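Side-chain contacts in amicyanin (Paracoccus versutus, PDB 1ID2), which probably carries electrons as a type 1 blue copper protein of the plastocyanin/azurin family, holding a single copper ion in a small beta sandwich: residues G61-D66 with G87-F92; V12-V17 with Y45-E50; V22-G25 with K30-T33; D66-E71 with Q77-T82; V36-K39 with T43-W46. All coordinates share one frame; numbering follows the deposited sequence.

Contact 1 (G61-D66 with G87-F92)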
# COMPACT_ATOMS: atom_id res chain seq x y z
N GLY A 61 0.55 -14.57 -6.24
CA GLY A 61 1.88 -14.80 -6.78
C GLY A 61 2.75 -13.57 -6.75
O GLY A 61 3.84 -13.58 -7.31
N ILE A 62 2.27 -12.50 -6.13
CA ILE A 62 3.00 -11.24 -6.15
C ILE A 62 3.77 -11.00 -4.83
O ILE A 62 4.99 -10.90 -4.84
CB ILE A 62 2.06 -10.03 -6.48
CG1 ILE A 62 1.35 -10.28 -7.82
CG2 ILE A 62 2.85 -8.73 -6.53
CD1 ILE A 62 2.24 -10.22 -9.04
N VAL A 63 3.06 -10.99 -3.70
CA VAL A 63 3.74 -10.86 -2.41
C VAL A 63 3.76 -12.17 -1.64
O VAL A 63 4.20 -12.21 -0.49
CB VAL A 63 3.09 -9.79 -1.50
CG1 VAL A 63 3.48 -8.43 -1.99
CG2 VAL A 63 1.56 -9.98 -1.44
N GLY A 64 3.22 -13.21 -2.27
CA GLY A 64 3.16 -14.52 -1.66
C GLY A 64 2.54 -15.43 -2.69
O GLY A 64 2.26 -14.99 -3.81
N GLU A 65 2.24 -16.67 -2.31
CA GLU A 65 1.55 -17.61 -3.19
C GLU A 65 0.09 -17.20 -3.34
O GLU A 65 -0.48 -17.28 -4.43
CB GLU A 65 1.64 -19.03 -2.62
CG GLU A 65 1.10 -20.11 -3.56
CD GLU A 65 1.19 -21.50 -2.96
OE1 GLU A 65 0.30 -21.85 -2.16
OE2 GLU A 65 2.14 -22.23 -3.30
N ASP A 66 -0.49 -16.71 -2.25
CA ASP A 66 -1.87 -16.22 -2.22
C ASP A 66 -2.02 -14.75 -2.62
O ASP A 66 -1.05 -13.98 -2.62
CB ASP A 66 -2.46 -16.37 -0.82
CG ASP A 66 -2.49 -17.79 -0.36
OD1 ASP A 66 -1.92 -18.08 0.71
OD2 ASP A 66 -3.08 -18.62 -1.09
N GLY A 87 12.48 -6.71 -5.40
CA GLY A 87 11.56 -7.07 -6.48
C GLY A 87 10.65 -5.95 -6.99
O GLY A 87 10.85 -4.81 -6.61
N SER A 88 9.69 -6.28 -7.86
CA SER A 88 8.64 -5.33 -8.30
C SER A 88 7.25 -5.84 -7.95
O SER A 88 6.84 -6.90 -8.43
CB SER A 88 8.69 -5.09 -9.81
OG SER A 88 9.91 -4.51 -10.18
N TYR A 89 6.50 -5.03 -7.21
CA TYR A 89 5.21 -5.45 -6.66
C TYR A 89 4.15 -4.48 -7.15
O TYR A 89 4.27 -3.28 -6.94
CB TYR A 89 5.26 -5.44 -5.13
CG TYR A 89 6.40 -6.22 -4.55
CD1 TYR A 89 6.23 -7.54 -4.18
CD2 TYR A 89 7.69 -5.68 -4.47
CE1 TYR A 89 7.28 -8.32 -3.76
CE2 TYR A 89 8.76 -6.46 -4.06
CZ TYR A 89 8.54 -7.79 -3.71
OH TYR A 89 9.58 -8.64 -3.37
N ASP A 90 3.24 -4.99 -7.95
CA ASP A 90 2.07 -4.26 -8.44
C ASP A 90 0.95 -4.40 -7.44
O ASP A 90 0.62 -5.52 -7.05
CB ASP A 90 1.55 -4.85 -9.75
CG ASP A 90 2.61 -4.99 -10.78
OD1 ASP A 90 3.02 -6.15 -11.06
OD2 ASP A 90 3.00 -3.92 -11.31
N TYR A 91 0.23 -3.31 -7.21
CA TYR A 91 -1.00 -3.41 -6.43
C TYR A 91 -2.07 -2.67 -7.19
O TYR A 91 -1.79 -1.93 -8.13
CB TYR A 91 -0.82 -2.82 -5.03
CG TYR A 91 -0.35 -1.39 -5.01
CD1 TYR A 91 -1.26 -0.34 -4.93
CD2 TYR A 91 1.01 -1.08 -5.13
CE1 TYR A 91 -0.84 0.97 -4.99
CE2 TYR A 91 1.44 0.23 -5.18
CZ TYR A 91 0.50 1.25 -5.12
OH TYR A 91 0.91 2.56 -5.13
N PHE A 92 -3.30 -2.85 -6.74
CA PHE A 92 -4.45 -2.20 -7.32
C PHE A 92 -5.46 -2.06 -6.18
O PHE A 92 -5.24 -2.55 -5.07
CB PHE A 92 -5.03 -3.06 -8.47
CG PHE A 92 -5.44 -4.45 -8.04
CD1 PHE A 92 -4.48 -5.44 -7.85
CD2 PHE A 92 -6.76 -4.73 -7.70
CE1 PHE A 92 -4.83 -6.66 -7.31
CE2 PHE A 92 -7.11 -5.97 -7.16
CZ PHE A 92 -6.12 -6.94 -6.97
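The aromatic ring of Y89 receives the 61-66 loop along one rim: the carbonyl oxygen of I62 lies at the ring edge, near its plane, 3.6 Å from Y89 CE1 and equally far from CD1. An oxygen straddling the CD1-CE1 bond in this way faces aromatic hydrogens, which carry slight positive charge, so the approach is probably mildly favourable although no hydrogen bond crosses the contact. V63 crosses the ring obliquely, its CG1 3.6 Å from Y89 CD1, so two successive loop residues meet the CD1 side of the ring, one by a backbone oxygen and one by a methyl. The other I62 interaction passes beside the ring. With CG2 set anti to the backbone N (CG1 at chi1 -56°), that methyl lies 3.9 Å from D90 O and 4.3 Å from Y89 CD1, touching the strand backbone more closely than the ring. The polar ends of Y89 and D90 find partners outside the two segments: Y89 OH bonds to E85 O, and D90 OD2 forms a salt bridge with K102. The nearest CA pair is I62 and Y89, 6.2 Å apart. Y89 also meets the ring of F83, the planes at about 50°, while F58 of strand 57-58 touches both V63 and Y89. The 61-66 loop, running from strand 57-58 to strand 68-69, thereby closes over strand 87-92, an outermost strand of the three-stranded sheet, whose neighbour in that sheet is the antiparallel strand 100-105.

Contact 2 (V12-V17 with Y45-E50)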
# COMPACT_ATOMS: atom_id res chain seq x y z
N VAL A 12 -4.67 2.80 10.21
CA VAL A 12 -4.39 3.76 11.28
C VAL A 12 -4.75 5.17 10.85
O VAL A 12 -5.15 5.40 9.72
CB VAL A 12 -2.89 3.73 11.74
CG1 VAL A 12 -2.50 2.34 12.15
CG2 VAL A 12 -1.98 4.25 10.66
N ALA A 13 -4.80 6.08 11.82
CA ALA A 13 -5.14 7.45 11.51
C ALA A 13 -3.92 8.04 10.85
O ALA A 13 -2.80 7.67 11.20
CB ALA A 13 -5.49 8.19 12.78
N ALA A 14 -4.12 8.97 9.91
CA ALA A 14 -3.00 9.60 9.21
C ALA A 14 -2.12 10.35 10.21
O ALA A 14 -0.89 10.38 10.06
CB ALA A 14 -3.50 10.54 8.09
N ALA A 15 -2.73 10.79 11.30
CA ALA A 15 -2.00 11.39 12.41
C ALA A 15 -1.00 10.44 13.06
O ALA A 15 -0.08 10.91 13.71
CB ALA A 15 -2.97 11.90 13.44
N ASP A 16 -1.14 9.13 12.84
CA ASP A 16 -0.22 8.13 13.40
C ASP A 16 0.99 7.81 12.52
O ASP A 16 1.84 7.00 12.92
CB ASP A 16 -0.93 6.81 13.74
CG ASP A 16 -2.02 6.96 14.80
OD1 ASP A 16 -2.88 6.06 14.88
OD2 ASP A 16 -2.06 7.99 15.53
N VAL A 17 1.02 8.35 11.30
CA VAL A 17 2.11 8.11 10.34
C VAL A 17 3.38 8.87 10.74
O VAL A 17 3.32 10.05 11.10
CB VAL A 17 1.70 8.54 8.91
CG1 VAL A 17 2.86 8.27 7.89
CG2 VAL A 17 0.39 7.81 8.49
N TYR A 45 3.71 3.74 3.43
CA TYR A 45 2.36 4.05 3.89
C TYR A 45 1.56 4.63 2.75
O TYR A 45 2.10 5.30 1.88
CB TYR A 45 2.41 5.07 5.04
CG TYR A 45 2.99 4.53 6.33
CD1 TYR A 45 4.36 4.33 6.48
CD2 TYR A 45 2.18 4.31 7.43
CE1 TYR A 45 4.89 3.89 7.68
CE2 TYR A 45 2.71 3.91 8.64
CZ TYR A 45 4.05 3.69 8.76
OH TYR A 45 4.56 3.29 9.98
N TRP A 46 0.28 4.27 2.71
CA TRP A 46 -0.68 4.86 1.80
C TRP A 46 -1.61 5.65 2.67
O TRP A 46 -1.87 5.24 3.79
CB TRP A 46 -1.48 3.78 1.07
CG TRP A 46 -0.72 3.11 -0.02
CD1 TRP A 46 -0.71 3.45 -1.34
CD2 TRP A 46 0.19 2.00 0.13
NE1 TRP A 46 0.16 2.65 -2.02
CE2 TRP A 46 0.73 1.76 -1.15
CE3 TRP A 46 0.58 1.21 1.21
CZ2 TRP A 46 1.66 0.73 -1.36
CZ3 TRP A 46 1.50 0.19 0.99
CH2 TRP A 46 2.03 -0.04 -0.29
N VAL A 47 -1.99 6.84 2.22
CA VAL A 47 -2.93 7.69 2.97
C VAL A 47 -4.04 8.15 2.02
O VAL A 47 -3.79 8.74 0.98
CB VAL A 47 -2.23 8.95 3.57
CG1 VAL A 47 -3.25 9.81 4.30
CG2 VAL A 47 -1.11 8.54 4.52
N ASN A 48 -5.27 7.81 2.37
CA ASN A 48 -6.41 8.16 1.57
C ASN A 48 -6.88 9.58 1.91
O ASN A 48 -7.20 9.87 3.06
CB ASN A 48 -7.56 7.17 1.82
CG ASN A 48 -8.74 7.41 0.89
OD1 ASN A 48 -8.62 8.15 -0.07
ND2 ASN A 48 -9.88 6.79 1.18
N GLY A 49 -6.89 10.45 0.91
CA GLY A 49 -7.28 11.81 1.13
C GLY A 49 -8.77 12.06 0.92
O GLY A 49 -9.24 13.14 1.24
N GLU A 50 -9.51 11.09 0.39
CA GLU A 50 -10.89 11.37 -0.01
C GLU A 50 -11.89 10.46 0.66
O GLU A 50 -11.51 9.43 1.24
CB GLU A 50 -11.04 11.30 -1.54
CG GLU A 50 -10.43 10.07 -2.22
CD GLU A 50 -10.48 10.15 -3.74
OE1 GLU A 50 -10.53 11.27 -4.29
OE2 GLU A 50 -10.42 9.09 -4.40
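A14 and V17 make a surface contact with Y45 and V47, in which the turn leaving strand 4-13 folds back over one sheet of the cupredoxin beta sandwich. That sheet places strand 77-83 between strands 4-13 and 43-48, so the contact bridges across a strand rather than joining neighbours; A78 of the intervening strand is touched by both V17 and V47. Two backbone bonds shape the 3-10 turn that makes this possible, D16 N to A13 O at 2.8 Å and V17 N to A14 O at 3.1 Å. They present two apolar groups to the strand. The first is A14 CB, pointing at the strand and meeting V47 CG1 at 3.9 Å. The second is the isopropyl group of V17, whose two branches both touch the ring of Y45. CG1, anti to the backbone N (chi1 -180°), sits over one face of the Y45 ring, 4.2 Å from its centroid and 20° off the normal, which meets the criteria for a CH-pi contact. It is offset toward the rim, with Y45 CD2 nearest at 4.0 Å. CG2 lies 4.1 Å from Y45 CD2 and also reaches V47 CG2 at 4.3 Å. The V17 and Y45 side chains run past each other in opposite directions, so the methyl reaches the near part of the ring rather than its hydroxyl. Farther along the same segment E50 OE2 bonds to H54, a copper ligand. The link between strand end and this residue is an Asx turn: N48 OD1 accepts E50 N at 3.1 Å, the donor standing 64° out of the side-chain carbonyl plane.

Contact 3 (V22-G25 with K30-T33)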
# COMPACT_ATOMS: atom_id res chain seq x y z
N VAL A 22 7.92 7.08 3.81
CA VAL A 22 7.52 7.24 2.41
C VAL A 22 6.03 7.01 2.31
O VAL A 22 5.53 6.05 2.90
CB VAL A 22 8.23 6.27 1.46
CG1 VAL A 22 9.68 6.64 1.35
CG2 VAL A 22 8.07 4.85 1.94
N VAL A 23 5.33 8.02 1.83
CA VAL A 23 3.87 8.03 1.87
C VAL A 23 3.36 8.12 0.43
O VAL A 23 3.86 8.91 -0.37
CB VAL A 23 3.32 9.22 2.73
CG1 VAL A 23 1.80 9.20 2.77
CG2 VAL A 23 3.84 9.13 4.14
N VAL A 24 2.46 7.21 0.07
CA VAL A 24 1.80 7.31 -1.20
C VAL A 24 0.41 7.82 -0.91
O VAL A 24 -0.35 7.20 -0.17
CB VAL A 24 1.73 5.95 -1.94
CG1 VAL A 24 0.84 6.07 -3.18
CG2 VAL A 24 3.14 5.51 -2.34
N GLY A 25 0.13 9.02 -1.42
CA GLY A 25 -1.18 9.62 -1.24
C GLY A 25 -2.19 9.12 -2.25
O GLY A 25 -1.84 8.66 -3.34
N LYS A 30 -6.83 8.11 -7.86
CA LYS A 30 -5.46 7.83 -8.30
C LYS A 30 -4.59 7.58 -7.08
O LYS A 30 -4.73 8.27 -6.07
CB LYS A 30 -4.85 9.04 -9.02
CG LYS A 30 -5.34 9.30 -10.43
CD LYS A 30 -5.08 10.76 -10.83
CE LYS A 30 -3.60 11.07 -10.97
NZ LYS A 30 -3.36 12.53 -11.20
N TYR A 31 -3.60 6.72 -7.23
CA TYR A 31 -2.46 6.70 -6.33
C TYR A 31 -1.57 7.77 -6.85
O TYR A 31 -1.18 7.72 -8.02
CB TYR A 31 -1.71 5.37 -6.42
CG TYR A 31 -2.52 4.22 -5.93
CD1 TYR A 31 -2.86 4.11 -4.58
CD2 TYR A 31 -2.98 3.27 -6.82
CE1 TYR A 31 -3.63 3.05 -4.12
CE2 TYR A 31 -3.77 2.22 -6.37
CZ TYR A 31 -4.09 2.10 -5.04
OH TYR A 31 -4.79 0.99 -4.63
N LEU A 32 -1.14 8.67 -5.98
CA LEU A 32 -0.48 9.88 -6.45
C LEU A 32 0.99 9.65 -6.78
O LEU A 32 1.57 10.38 -7.57
CB LEU A 32 -0.64 11.01 -5.42
CG LEU A 32 -2.07 11.55 -5.25
CD1 LEU A 32 -2.02 12.89 -4.52
CD2 LEU A 32 -2.76 11.69 -6.60
N THR A 33 1.56 8.57 -6.25
CA THR A 33 2.91 8.21 -6.61
C THR A 33 2.84 6.79 -7.12
O THR A 33 2.85 5.84 -6.34
CB THR A 33 3.86 8.25 -5.39
OG1 THR A 33 3.65 9.45 -4.64
CG2 THR A 33 5.29 8.18 -5.85
O HOH W 1 2.31 10.29 -2.79
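G25 and L32 pair through a single backbone hydrogen bond, L32 N to G25 O at 2.7 Å with an N-H...O angle of 162°, their CA atoms 5.3 Å apart. The same carbonyl oxygen is covered by the L32 side chain, whose CB lies 3.4 Å from G25 O, so the bonded oxygen is also packed against the leucine side chain. V24 fills the next position. Its CG1, anti to the backbone N (chi1 172°), comes 3.8 Å from T33 O and also touches Y31 CB, whereas CG2 meets T33 CB at 4.2 Å. The valine thus wedges its two methyls against three consecutive residues of 30-33. On the T33 side a water joins the backbone of 22-25: it donates to V23 O at 3.2 Å and accepts from G25 N at 2.9 Å. Its contact with T33 OG1 is so short that the distance is doubtful. These features belong to the beta hairpin of strands 22-27 and 30-31, at the edge of the five-stranded sheet. Y31 carries the hairpin to the metal: its OH bonds to N55 O, its ring meets Y91 edge-to-face, and it touches C93 and M99. With its side chain about 5 Å from the copper ion, Y31 helps to line the surroundings of a type 1 copper site.

Contact 4 (D66-E71 with Q77-T82)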
# COMPACT_ATOMS: atom_id res chain seq x y z
N ASP A 66 -0.49 -16.71 -2.25
CA ASP A 66 -1.87 -16.22 -2.22
C ASP A 66 -2.02 -14.75 -2.62
O ASP A 66 -1.05 -13.98 -2.62
CB ASP A 66 -2.46 -16.37 -0.82
CG ASP A 66 -2.49 -17.79 -0.36
OD1 ASP A 66 -1.92 -18.08 0.71
OD2 ASP A 66 -3.08 -18.62 -1.09
N ALA A 67 -3.28 -14.36 -2.83
CA ALA A 67 -3.66 -12.97 -3.00
C ALA A 67 -3.74 -12.28 -1.65
O ALA A 67 -4.12 -12.89 -0.65
CB ALA A 67 -5.01 -12.88 -3.70
N PHE A 68 -3.48 -10.97 -1.67
CA PHE A 68 -3.54 -10.13 -0.48
C PHE A 68 -4.45 -8.92 -0.72
O PHE A 68 -4.28 -8.17 -1.67
CB PHE A 68 -2.12 -9.67 -0.09
CG PHE A 68 -2.07 -8.88 1.19
CD1 PHE A 68 -2.14 -7.49 1.16
CD2 PHE A 68 -2.13 -9.52 2.42
CE1 PHE A 68 -2.30 -6.76 2.33
CE2 PHE A 68 -2.30 -8.80 3.60
CZ PHE A 68 -2.39 -7.42 3.55
N ARG A 69 -5.46 -8.76 0.14
CA ARG A 69 -6.35 -7.63 0.04
C ARG A 69 -6.27 -6.83 1.33
O ARG A 69 -6.64 -7.34 2.37
CB ARG A 69 -7.77 -8.11 -0.16
CG ARG A 69 -8.69 -7.08 -0.76
CD ARG A 69 -10.05 -7.06 -0.07
NE ARG A 69 -10.06 -6.11 1.04
CZ ARG A 69 -10.97 -5.15 1.21
NH1 ARG A 69 -11.96 -4.98 0.33
NH2 ARG A 69 -10.94 -4.41 2.31
N GLY A 70 -5.77 -5.61 1.26
CA GLY A 70 -5.67 -4.78 2.45
C GLY A 70 -7.06 -4.32 2.84
O GLY A 70 -7.97 -4.32 2.01
N GLU A 71 -7.24 -3.91 4.09
CA GLU A 71 -8.51 -3.34 4.53
C GLU A 71 -8.73 -1.96 3.93
O GLU A 71 -7.75 -1.27 3.58
CB GLU A 71 -8.54 -3.25 6.06
CG GLU A 71 -8.88 -4.56 6.75
CD GLU A 71 -9.10 -4.40 8.25
OE1 GLU A 71 -9.81 -3.46 8.68
OE2 GLU A 71 -8.59 -5.24 9.01
N GLN A 77 -7.32 7.96 6.60
CA GLN A 77 -6.69 6.81 7.19
C GLN A 77 -5.47 6.47 6.38
O GLN A 77 -5.23 7.03 5.30
CB GLN A 77 -7.69 5.66 7.25
CG GLN A 77 -8.80 6.00 8.19
CD GLN A 77 -9.71 4.85 8.47
OE1 GLN A 77 -10.17 4.16 7.56
NE2 GLN A 77 -10.05 4.67 9.73
N ALA A 78 -4.58 5.73 7.02
CA ALA A 78 -3.34 5.36 6.39
C ALA A 78 -3.16 3.84 6.52
O ALA A 78 -3.90 3.19 7.27
CB ALA A 78 -2.20 6.13 7.05
N TYR A 79 -2.26 3.26 5.73
CA TYR A 79 -2.04 1.82 5.76
C TYR A 79 -0.59 1.51 5.41
O TYR A 79 0.00 2.18 4.57
CB TYR A 79 -3.00 1.14 4.78
CG TYR A 79 -3.06 -0.36 4.91
CD1 TYR A 79 -2.34 -1.17 4.05
CD2 TYR A 79 -3.90 -0.98 5.85
CE1 TYR A 79 -2.44 -2.53 4.09
CE2 TYR A 79 -4.00 -2.36 5.90
CZ TYR A 79 -3.27 -3.13 5.00
OH TYR A 79 -3.35 -4.49 4.96
N ALA A 80 0.00 0.57 6.15
CA ALA A 80 1.43 0.29 6.06
C ALA A 80 1.70 -1.14 5.67
O ALA A 80 1.06 -2.07 6.16
CB ALA A 80 2.11 0.59 7.39
N ILE A 81 2.69 -1.30 4.80
CA ILE A 81 3.19 -2.60 4.41
C ILE A 81 4.70 -2.49 4.42
O ILE A 81 5.27 -1.55 3.81
CB ILE A 81 2.71 -3.04 2.99
CG1 ILE A 81 1.19 -3.12 2.93
CG2 ILE A 81 3.28 -4.41 2.65
CD1 ILE A 81 0.64 -3.58 1.60
N THR A 82 5.35 -3.43 5.10
CA THR A 82 6.80 -3.55 5.09
C THR A 82 7.23 -4.58 4.05
O THR A 82 6.77 -5.72 4.07
CB THR A 82 7.29 -3.96 6.47
OG1 THR A 82 6.88 -2.95 7.41
CG2 THR A 82 8.80 -4.11 6.49
O HOH W 2 -5.35 -5.48 6.17
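F68 and Y79 both carry CG anti to the backbone N, at chi1 -176° and -168°, and so reach straight out from their strands toward each other. They do not stack. The Y79 hydroxyl arrives in the plane of the F68 ring at its edge, with OH 3.4 Å from CZ and 3.6 Å from CE1, an approach that sets a polar oxygen against ring hydrogens. On the Y79 side the partner is backbone: G70 has no side chain, and its CA lies 3.4 Å from the hydroxyl oxygen. Since the CA atoms of G70 and Y79 are 8.2 Å apart, the tyrosine ring spans the distance between the two segments, in the interior of the cupredoxin sandwich. Here strand 68-69, paired with strand 57-58, faces strand 77-83 of the five-stranded sheet. V6 of strand 4-13 packs on both rings, and F58 packs on F68 and I81. No direct hydrogen bond crosses, but a water connects the two sides: it accepts from E71 N at 3.2 Å and lies 2.5 Å from Y79 OH. The water thus gives the hydroxyl of this buried residue a polar neighbour. G70 O in turn is bonded by N55 ND2. A further contact is apolar: I81 CD1 lies oblique to the phenyl ring, 4.4 Å from F68 CE1.

Contact 5 (V36-K39 with T43-W46)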
# COMPACT_ATOMS: atom_id res chain seq x y z
N VAL A 36 7.04 3.74 -6.60
CA VAL A 36 7.90 4.15 -5.49
C VAL A 36 8.98 3.09 -5.30
O VAL A 36 8.77 1.94 -5.64
CB VAL A 36 7.07 4.39 -4.15
CG1 VAL A 36 6.34 3.16 -3.71
CG2 VAL A 36 7.97 4.82 -3.04
N THR A 37 10.20 3.52 -5.01
CA THR A 37 11.26 2.55 -4.81
C THR A 37 12.03 2.76 -3.49
O THR A 37 12.24 3.89 -3.04
CB THR A 37 12.18 2.45 -6.09
OG1 THR A 37 13.54 2.24 -5.74
CG2 THR A 37 12.05 3.68 -6.96
N ILE A 38 12.06 1.67 -2.72
CA ILE A 38 12.61 1.63 -1.37
C ILE A 38 13.62 0.48 -1.32
O ILE A 38 13.71 -0.32 -2.26
CB ILE A 38 11.50 1.32 -0.31
CG1 ILE A 38 10.76 0.02 -0.67
CG2 ILE A 38 10.55 2.45 -0.25
CD1 ILE A 38 9.79 -0.49 0.37
N LYS A 39 14.27 0.30 -0.18
CA LYS A 39 15.12 -0.86 0.05
C LYS A 39 14.36 -1.88 0.89
O LYS A 39 13.42 -1.51 1.61
CB LYS A 39 16.41 -0.43 0.75
CG LYS A 39 17.36 0.33 -0.16
CD LYS A 39 18.10 1.42 0.61
CE LYS A 39 17.20 2.63 0.88
NZ LYS A 39 16.92 3.45 -0.33
N THR A 43 9.17 0.40 5.03
CA THR A 43 7.71 0.37 5.06
C THR A 43 7.18 1.50 4.17
O THR A 43 7.84 2.53 4.04
CB THR A 43 7.19 0.54 6.54
OG1 THR A 43 7.74 -0.49 7.37
CG2 THR A 43 5.66 0.47 6.61
N VAL A 44 6.13 1.21 3.40
CA VAL A 44 5.45 2.25 2.62
C VAL A 44 4.11 2.48 3.29
O VAL A 44 3.46 1.53 3.66
CB VAL A 44 5.15 1.81 1.17
CG1 VAL A 44 4.59 2.96 0.38
CG2 VAL A 44 6.41 1.29 0.50
N TYR A 45 3.71 3.74 3.43
CA TYR A 45 2.36 4.05 3.89
C TYR A 45 1.56 4.63 2.75
O TYR A 45 2.10 5.30 1.88
CB TYR A 45 2.41 5.07 5.04
CG TYR A 45 2.99 4.53 6.33
CD1 TYR A 45 4.36 4.33 6.48
CD2 TYR A 45 2.18 4.31 7.43
CE1 TYR A 45 4.89 3.89 7.68
CE2 TYR A 45 2.71 3.91 8.64
CZ TYR A 45 4.05 3.69 8.76
OH TYR A 45 4.56 3.29 9.98
N TRP A 46 0.28 4.27 2.71
CA TRP A 46 -0.68 4.86 1.80
C TRP A 46 -1.61 5.65 2.67
O TRP A 46 -1.87 5.24 3.79
CB TRP A 46 -1.48 3.78 1.07
CG TRP A 46 -0.72 3.11 -0.02
CD1 TRP A 46 -0.71 3.45 -1.34
CD2 TRP A 46 0.19 2.00 0.13
NE1 TRP A 46 0.16 2.65 -2.02
CE2 TRP A 46 0.73 1.76 -1.15
CE3 TRP A 46 0.58 1.21 1.21
CZ2 TRP A 46 1.66 0.73 -1.36
CZ3 TRP A 46 1.50 0.19 0.99
CH2 TRP A 46 2.03 -0.04 -0.29
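I38 and V44 point their side chains at each other from facing strands, yet they meet obliquely, so that contact is made by one methyl on each side. For the isoleucine this is the far end of the chain: chi1 of 55° sets CG1 between the backbone N and the carbonyl carbon, and chi2 of 172° extends it, bringing CD1 to 3.8 Å from V44 CG2. The valine splits its branches. With chi1 at -174°, CG2 is left for I38, while CG1 turns to the other side, 4.5 Å from V36 CG1 and 3.9 Å above the plane of the W46 ring, offset toward the rim. V44 is therefore placed between two residues of one strand, V36 and I38, and the indole of its own. The strands belong to different sheets, 35-38 to the three-stranded one and 43-48 to the five-stranded one, so these residues line the interior of the sandwich just beside the short connection between them; I38 and T43 have CA atoms 8.2 Å apart. V22, F83, V103 and V105 also pack on I38. The backbones bond within their own sheets, V36 and I38 to the strand 100-105 side and V44 to I81. All that crosses is hydrocarbon, which suggests cohesion mainly by dispersion and the burial of apolar surface, with no hydrogen bond between the two segments.

Overall arrangement
Strand 43-48 is common to contacts 2 and 5, which use its two sides: Y45 and V47 face outward to the 12-17 turn, V44 faces into the sandwich. Contact 3 joins the same strand edgewise, with Y45 O to V24 N at 2.7 Å, and contact 4 joins it on the other edge, with W46 O to Y79 N at 2.8 Å. Contacts 1 and 4 share D66 and meet where V63 CG2 lies 3.9 Å from F68 CB. Contact 3 reaches the copper's surroundings, the Y31 side chain being about 5 Å from the ion; contact 1 ends at F92, next in the chain to the ligand C93. The V47 side chain of contact 2 is about 13 Å and residue G70 of contact 4 about 11 Å from the copper ion.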